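Local coordinates for protein nitroreductase FRM2 (Saccharomyces cerevisiae, PDB 4URP) that reduces 4-nitroquinoline N-oxide to the amine through its hydroxylamine as an FMN-dependent, NADH-using type II nitroreductase, and takes part in the oxidative stress response, at residues Ser50-Ala55 with Phe96-Gly101; Ile57-Thr62 with Glu89-Val94. All coordinates share one frame; numbering follows the deposited sequence.

Interaction 1: residues Ser50-Ala55 with Phe96-Gly101. Unlike the reference sequence in segment 96-101: Leu-100 (reference Glu).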
loop_
_atom_site.group_PDB
_atom_site.type_symbol
_atom_site.label_atom_id
_atom_site.label_comp_id
_atom_site.label_asym_id
_atom_site.label_seq_id
_atom_site.Cartn_x
_atom_site.Cartn_y
_atom_site.Cartn_z
ATOM N N SER A 50 -9.780 -1.184 -11.588
ATOM C CA SER A 50 -10.828 -1.947 -10.927
ATOM C C SER A 50 -11.591 -1.083 -9.934
ATOM O O SER A 50 -12.788 -1.279 -9.725
ATOM C CB SER A 50 -10.236 -3.171 -10.227
ATOM O OG SER A 50 -9.177 -2.800 -9.362
ATOM N N GLN A 51 -10.882 -0.133 -9.329
ATOM C CA GLN A 51 -11.473 0.805 -8.378
ATOM C C GLN A 51 -12.242 0.084 -7.274
ATOM O O GLN A 51 -13.412 0.377 -7.023
ATOM C CB GLN A 51 -12.372 1.803 -9.114
ATOM C CG GLN A 51 -11.638 2.587 -10.192
ATOM C CD GLN A 51 -12.554 3.484 -11.005
ATOM O OE1 GLN A 51 -13.704 3.713 -10.636
ATOM N NE2 GLN A 51 -12.044 3.993 -12.121
ATOM N N VAL A 52 -11.571 -0.857 -6.618
ATOM C CA VAL A 52 -12.223 -1.756 -5.674
ATOM C C VAL A 52 -12.233 -1.247 -4.238
ATOM O O VAL A 52 -13.113 -1.600 -3.460
ATOM C CB VAL A 52 -11.567 -3.151 -5.690
ATOM C CG1 VAL A 52 -11.823 -3.839 -7.018
ATOM C CG2 VAL A 52 -10.079 -3.045 -5.408
ATOM N N ASN A 53 -11.256 -0.424 -3.882
ATOM C CA ASN A 53 -11.144 0.028 -2.503
ATOM C C ASN A 53 -12.055 1.202 -2.169
ATOM O O ASN A 53 -12.043 2.229 -2.848
ATOM C CB ASN A 53 -9.691 0.340 -2.147
ATOM C CG ASN A 53 -8.980 1.115 -3.227
ATOM O OD1 ASN A 53 -9.607 1.676 -4.126
ATOM N ND2 ASN A 53 -7.658 1.149 -3.148
ATOM N N ARG A 54 -12.857 1.029 -1.125
ATOM C CA ARG A 54 -13.674 2.111 -0.597
ATOM C C ARG A 54 -13.360 2.302 0.876
ATOM O O ARG A 54 -12.449 1.669 1.408
ATOM C CB ARG A 54 -15.164 1.820 -0.789
ATOM C CG ARG A 54 -15.501 0.355 -0.950
ATOM C CD ARG A 54 -15.693 0.000 -2.411
ATOM N NE ARG A 54 -16.047 1.172 -3.202
ATOM C CZ ARG A 54 -16.427 1.127 -4.473
ATOM N NH1 ARG A 54 -16.521 -0.036 -5.107
ATOM N NH2 ARG A 54 -16.723 2.249 -5.109
ATOM N N ALA A 55 -14.112 3.179 1.530
ATOM C CA ALA A 55 -13.895 3.439 2.946
ATOM C C ALA A 55 -15.133 4.002 3.631
ATOM O O ALA A 55 -16.027 4.540 2.987
ATOM C CB ALA A 55 -12.714 4.373 3.141
ATOM N N PHE A 96 -11.361 0.692 6.092
ATOM C CA PHE A 96 -11.157 0.519 4.658
ATOM C C PHE A 96 -11.703 -0.811 4.162
ATOM O O PHE A 96 -11.681 -1.814 4.874
ATOM C CB PHE A 96 -9.668 0.621 4.319
ATOM C CG PHE A 96 -9.056 1.935 4.687
ATOM C CD1 PHE A 96 -9.212 3.032 3.866
ATOM C CD2 PHE A 96 -8.319 2.071 5.849
ATOM C CE1 PHE A 96 -8.651 4.237 4.195
ATOM C CE2 PHE A 96 -7.754 3.278 6.183
ATOM C CZ PHE A 96 -7.922 4.365 5.353
ATOM N N PHE A 97 -12.188 -0.804 2.927
ATOM C CA PHE A 97 -12.740 -1.996 2.303
ATOM C C PHE A 97 -12.100 -2.261 0.948
ATOM O O PHE A 97 -11.275 -1.486 0.468
ATOM C CB PHE A 97 -14.245 -1.835 2.078
ATOM C CG PHE A 97 -15.036 -1.607 3.329
ATOM C CD1 PHE A 97 -15.485 -2.676 4.079
ATOM C CD2 PHE A 97 -15.353 -0.327 3.736
ATOM C CE1 PHE A 97 -16.222 -2.474 5.216
ATOM C CE2 PHE A 97 -16.092 -0.116 4.876
ATOM C CZ PHE A 97 -16.529 -1.194 5.618
ATOM N N THR A 98 -12.502 -3.371 0.341
ATOM C CA THR A 98 -12.207 -3.651 -1.056
ATOM C C THR A 98 -13.421 -4.298 -1.694
ATOM O O THR A 98 -13.811 -5.401 -1.322
ATOM C CB THR A 98 -11.016 -4.602 -1.229
ATOM O OG1 THR A 98 -10.926 -5.472 -0.095
ATOM C CG2 THR A 98 -9.722 -3.818 -1.374
ATOM N N ASP A 99 -14.018 -3.607 -2.657
ATOM C CA ASP A 99 -15.173 -4.142 -3.366
ATOM C C ASP A 99 -14.787 -5.423 -4.089
ATOM O O ASP A 99 -14.078 -5.396 -5.092
ATOM C CB ASP A 99 -15.715 -3.111 -4.358
ATOM C CG ASP A 99 -17.158 -3.360 -4.731
ATOM O OD1 ASP A 99 -17.623 -4.514 -4.607
ATOM O OD2 ASP A 99 -17.836 -2.398 -5.147
ATOM N N LEU A 100 -15.261 -6.549 -3.566
ATOM C CA LEU A 100 -14.979 -7.855 -4.147
ATOM C C LEU A 100 -15.729 -8.028 -5.461
ATOM O O LEU A 100 -15.478 -8.969 -6.208
ATOM C CB LEU A 100 -15.358 -8.965 -3.161
ATOM C CG LEU A 100 -14.237 -9.928 -2.758
ATOM C CD1 LEU A 100 -13.925 -10.913 -3.875
ATOM C CD2 LEU A 100 -12.992 -9.147 -2.369
ATOM N N GLY A 101 -16.650 -7.109 -5.729
ATOM C CA GLY A 101 -17.433 -7.113 -6.952
ATOM C C GLY A 101 -16.612 -7.118 -8.228
ATOM O O GLY A 101 -16.657 -8.086 -8.986
#
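Arg-54 reaches across to Asp-99 of segment 96-101 and forms a salt bridge, its NH1 lying 2.7 Å from Asp-99 OD2. The arginine chain bends at both chi2 (-100°) and chi3, which lays CD beside Asp-99 CB (3.7 Å) and brings NH1 up to the carboxylate. The two charged groups are not coplanar: their planes stand 59° apart, in keeping with a bridge made by one nitrogen and one oxygen rather than a flat two-point pairing. The other carboxylate oxygen has a different task. Asp-99 is the N-cap of helix 100-109, and its OD1 accepts from Gly-101 N at 3.0 Å, approached from above the carboxylate plane; one side chain thus ties the helix start to the loop 50-55. The backbones run roughly antiparallel here, at the place in the alpha+beta fold of the nitroreductase family where the loop after helix 31-41 becomes strand 55-59, outermost in this chain's antiparallel sheet. Phe-97 N donates to Arg-54 O (2.9 Å), while the return bond from Arg-54 N to Phe-97 O is weak. Phe-97, the third large contributor, packs its CB against Arg-54 CG at 3.9 Å, the two side chains crossing at about a right angle. Its ring turns an edge to Ala-55 CA and meets Trp-164 of strand 164-172. Across the non-hydrogen-bonded pair that follows, Ala-55 CB touches Phe-96 CD1 at 3.8 Å, and Phe-96 itself packs on Val-128 and Gln-129 of helix 117-139.

Interaction 2: residues Ile57-Thr62 with Glu89-Val94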
loop_
_atom_site.group_PDB
_atom_site.type_symbol
_atom_site.label_atom_id
_atom_site.label_comp_id
_atom_site.label_asym_id
_atom_site.label_seq_id
_atom_site.Cartn_x
_atom_site.Cartn_y
_atom_site.Cartn_z
ATOM N N ILE A 57 -15.895 6.251 7.331
ATOM C CA ILE A 57 -15.459 6.867 8.573
ATOM C C ILE A 57 -16.597 6.835 9.571
ATOM O O ILE A 57 -17.730 7.163 9.238
ATOM C CB ILE A 57 -15.019 8.322 8.353
ATOM C CG1 ILE A 57 -13.666 8.354 7.639
ATOM C CG2 ILE A 57 -14.933 9.068 9.680
ATOM C CD1 ILE A 57 -13.072 9.732 7.545
ATOM N N ILE A 58 -16.302 6.420 10.794
ATOM C CA ILE A 58 -17.330 6.347 11.815
ATOM C C ILE A 58 -16.897 7.114 13.060
ATOM O O ILE A 58 -15.713 7.163 13.392
ATOM C CB ILE A 58 -17.687 4.881 12.139
ATOM C CG1 ILE A 58 -19.167 4.763 12.507
ATOM C CG2 ILE A 58 -16.777 4.313 13.220
ATOM C CD1 ILE A 58 -19.664 3.340 12.549
ATOM N N VAL A 59 -17.861 7.743 13.723
ATOM C CA VAL A 59 -17.576 8.586 14.878
ATOM C C VAL A 59 -18.703 8.552 15.903
ATOM O O VAL A 59 -19.741 7.929 15.686
ATOM C CB VAL A 59 -17.354 10.053 14.463
ATOM C CG1 VAL A 59 -15.915 10.279 14.013
ATOM C CG2 VAL A 59 -18.340 10.454 13.376
ATOM N N GLY A 60 -18.482 9.235 17.021
ATOM C CA GLY A 60 -19.491 9.393 18.050
ATOM C C GLY A 60 -19.940 8.093 18.677
ATOM O O GLY A 60 -19.131 7.222 18.985
ATOM N N ASP A 61 -21.248 7.965 18.869
ATOM C CA ASP A 61 -21.826 6.767 19.469
ATOM C C ASP A 61 -21.987 5.648 18.450
ATOM O O ASP A 61 -22.486 4.575 18.779
ATOM C CB ASP A 61 -23.176 7.088 20.112
ATOM C CG ASP A 61 -23.031 7.735 21.470
ATOM O OD1 ASP A 61 -22.754 8.951 21.527
ATOM O OD2 ASP A 61 -23.193 7.024 22.484
ATOM N N THR A 62 -21.572 5.906 17.216
ATOM C CA THR A 62 -21.562 4.874 16.192
ATOM C C THR A 62 -20.182 4.237 16.178
ATOM O O THR A 62 -20.022 3.083 15.780
ATOM C CB THR A 62 -21.874 5.449 14.805
ATOM O OG1 THR A 62 -22.454 6.751 14.943
ATOM C CG2 THR A 62 -22.843 4.540 14.061
ATOM N N GLU A 89 -11.378 6.428 23.948
ATOM C CA GLU A 89 -10.216 7.302 23.845
ATOM C C GLU A 89 -10.081 7.937 22.466
ATOM O O GLU A 89 -9.325 8.887 22.285
ATOM C CB GLU A 89 -8.939 6.534 24.199
ATOM C CG GLU A 89 -8.909 6.022 25.627
ATOM C CD GLU A 89 -7.587 5.390 25.993
ATOM O OE1 GLU A 89 -6.564 5.754 25.377
ATOM O OE2 GLU A 89 -7.570 4.534 26.901
ATOM N N ALA A 90 -10.823 7.417 21.496
ATOM C CA ALA A 90 -10.704 7.889 20.123
ATOM C C ALA A 90 -11.889 8.742 19.695
ATOM O O ALA A 90 -13.011 8.553 20.165
ATOM C CB ALA A 90 -10.534 6.718 19.182
ATOM N N TYR A 91 -11.629 9.682 18.796
ATOM C CA TYR A 91 -12.683 10.528 18.256
ATOM C C TYR A 91 -13.523 9.721 17.281
ATOM O O TYR A 91 -14.730 9.917 17.176
ATOM C CB TYR A 91 -12.085 11.752 17.561
ATOM C CG TYR A 91 -13.084 12.855 17.283
ATOM C CD1 TYR A 91 -13.436 13.763 18.272
ATOM C CD2 TYR A 91 -13.663 12.997 16.029
ATOM C CE1 TYR A 91 -14.345 14.778 18.023
ATOM C CE2 TYR A 91 -14.573 14.009 15.770
ATOM C CZ TYR A 91 -14.910 14.896 16.772
ATOM O OH TYR A 91 -15.814 15.906 16.524
ATOM N N GLY A 92 -12.872 8.804 16.578
ATOM C CA GLY A 92 -13.550 7.942 15.630
ATOM C C GLY A 92 -12.580 6.973 14.990
ATOM O O GLY A 92 -11.480 6.762 15.494
ATOM N N SER A 93 -12.984 6.378 13.875
ATOM C CA SER A 93 -12.118 5.443 13.175
ATOM C C SER A 93 -12.443 5.370 11.693
ATOM O O SER A 93 -13.606 5.306 11.300
ATOM C CB SER A 93 -12.220 4.048 13.792
ATOM O OG SER A 93 -13.449 3.429 13.448
ATOM N N VAL A 94 -11.401 5.381 10.875
ATOM C CA VAL A 94 -11.546 5.171 9.448
ATOM C C VAL A 94 -11.374 3.694 9.156
ATOM O O VAL A 94 -10.385 3.087 9.552
ATOM C CB VAL A 94 -10.478 5.941 8.653
ATOM C CG1 VAL A 94 -10.768 5.849 7.162
ATOM C CG2 VAL A 94 -10.423 7.385 9.105
#
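Ile-58 and Ser-93 form the hydrogen-bonded pair at the middle of an antiparallel strand pairing, in which strand 55-59, outermost in this chain's sheet, runs beside the start of strand 92-99. The short segments 57-59 and 92-94 approach to 4.8 Å between axes, 171° apart in direction. Two backbone bonds join them: Ile-58 N to Ser-93 O at 3.0 Å, and Ser-93 N to Ile-58 O at 2.9 Å. On its other side strand 92-99 pairs with strand 164-172, where Tyr-91 and Gly-92 together oppose Phe-172 in a classic beta bulge.

Apolar contacts occupy the face carrying Ile-57, Val-59 and Val-94. Ile-57 CG1 rests on Val-94 CG2 at 3.7 Å, the side chains slanting across each other, and Val-33 and Val-37 of helix 31-41 pack on Ile-57. Beyond them Val-59 CG1, set anti to its own carbonyl carbon (chi1 -84°), lies near Tyr-91 O and Gly-92 CA, on the side where Gly-92 has no side chain, and more loosely by Tyr-91 CD2 at 4.1 Å. On the other face Ile-58 CG2 lies against Ser-93 OG, with His-63 of helix 60-73 touching both residues; Asn-190 of the second subunit also packs on Ile-58.

Polar bonds within segment 57-62 mark the turn from strand into helix: Val-59 O accepts from both Thr-62 N and Thr-62 OG1, the hydroxyl at 3.0 Å.

Both contacts lie along the pairing of strand 55-59 with strand 92-99, with centres about 21 Å apart. Interaction 1 sits where the first strand begins and the second gives way to helix 100-109; interaction 2 sits at the reverse ends, beside the start of helix 60-73. Along the chain the order is 50-55, 57-62, 89-94, 96-101, so interaction 2 is nested within the loop that interaction 1 closes, as in an antiparallel pair whose connection carries a helix. Together they join strand 55-59 and the loop leading into it to strand 92-99, at both ends of the pairing, and Asn-190 of the second subunit packs on interaction 2, which therefore borders the dimer interface.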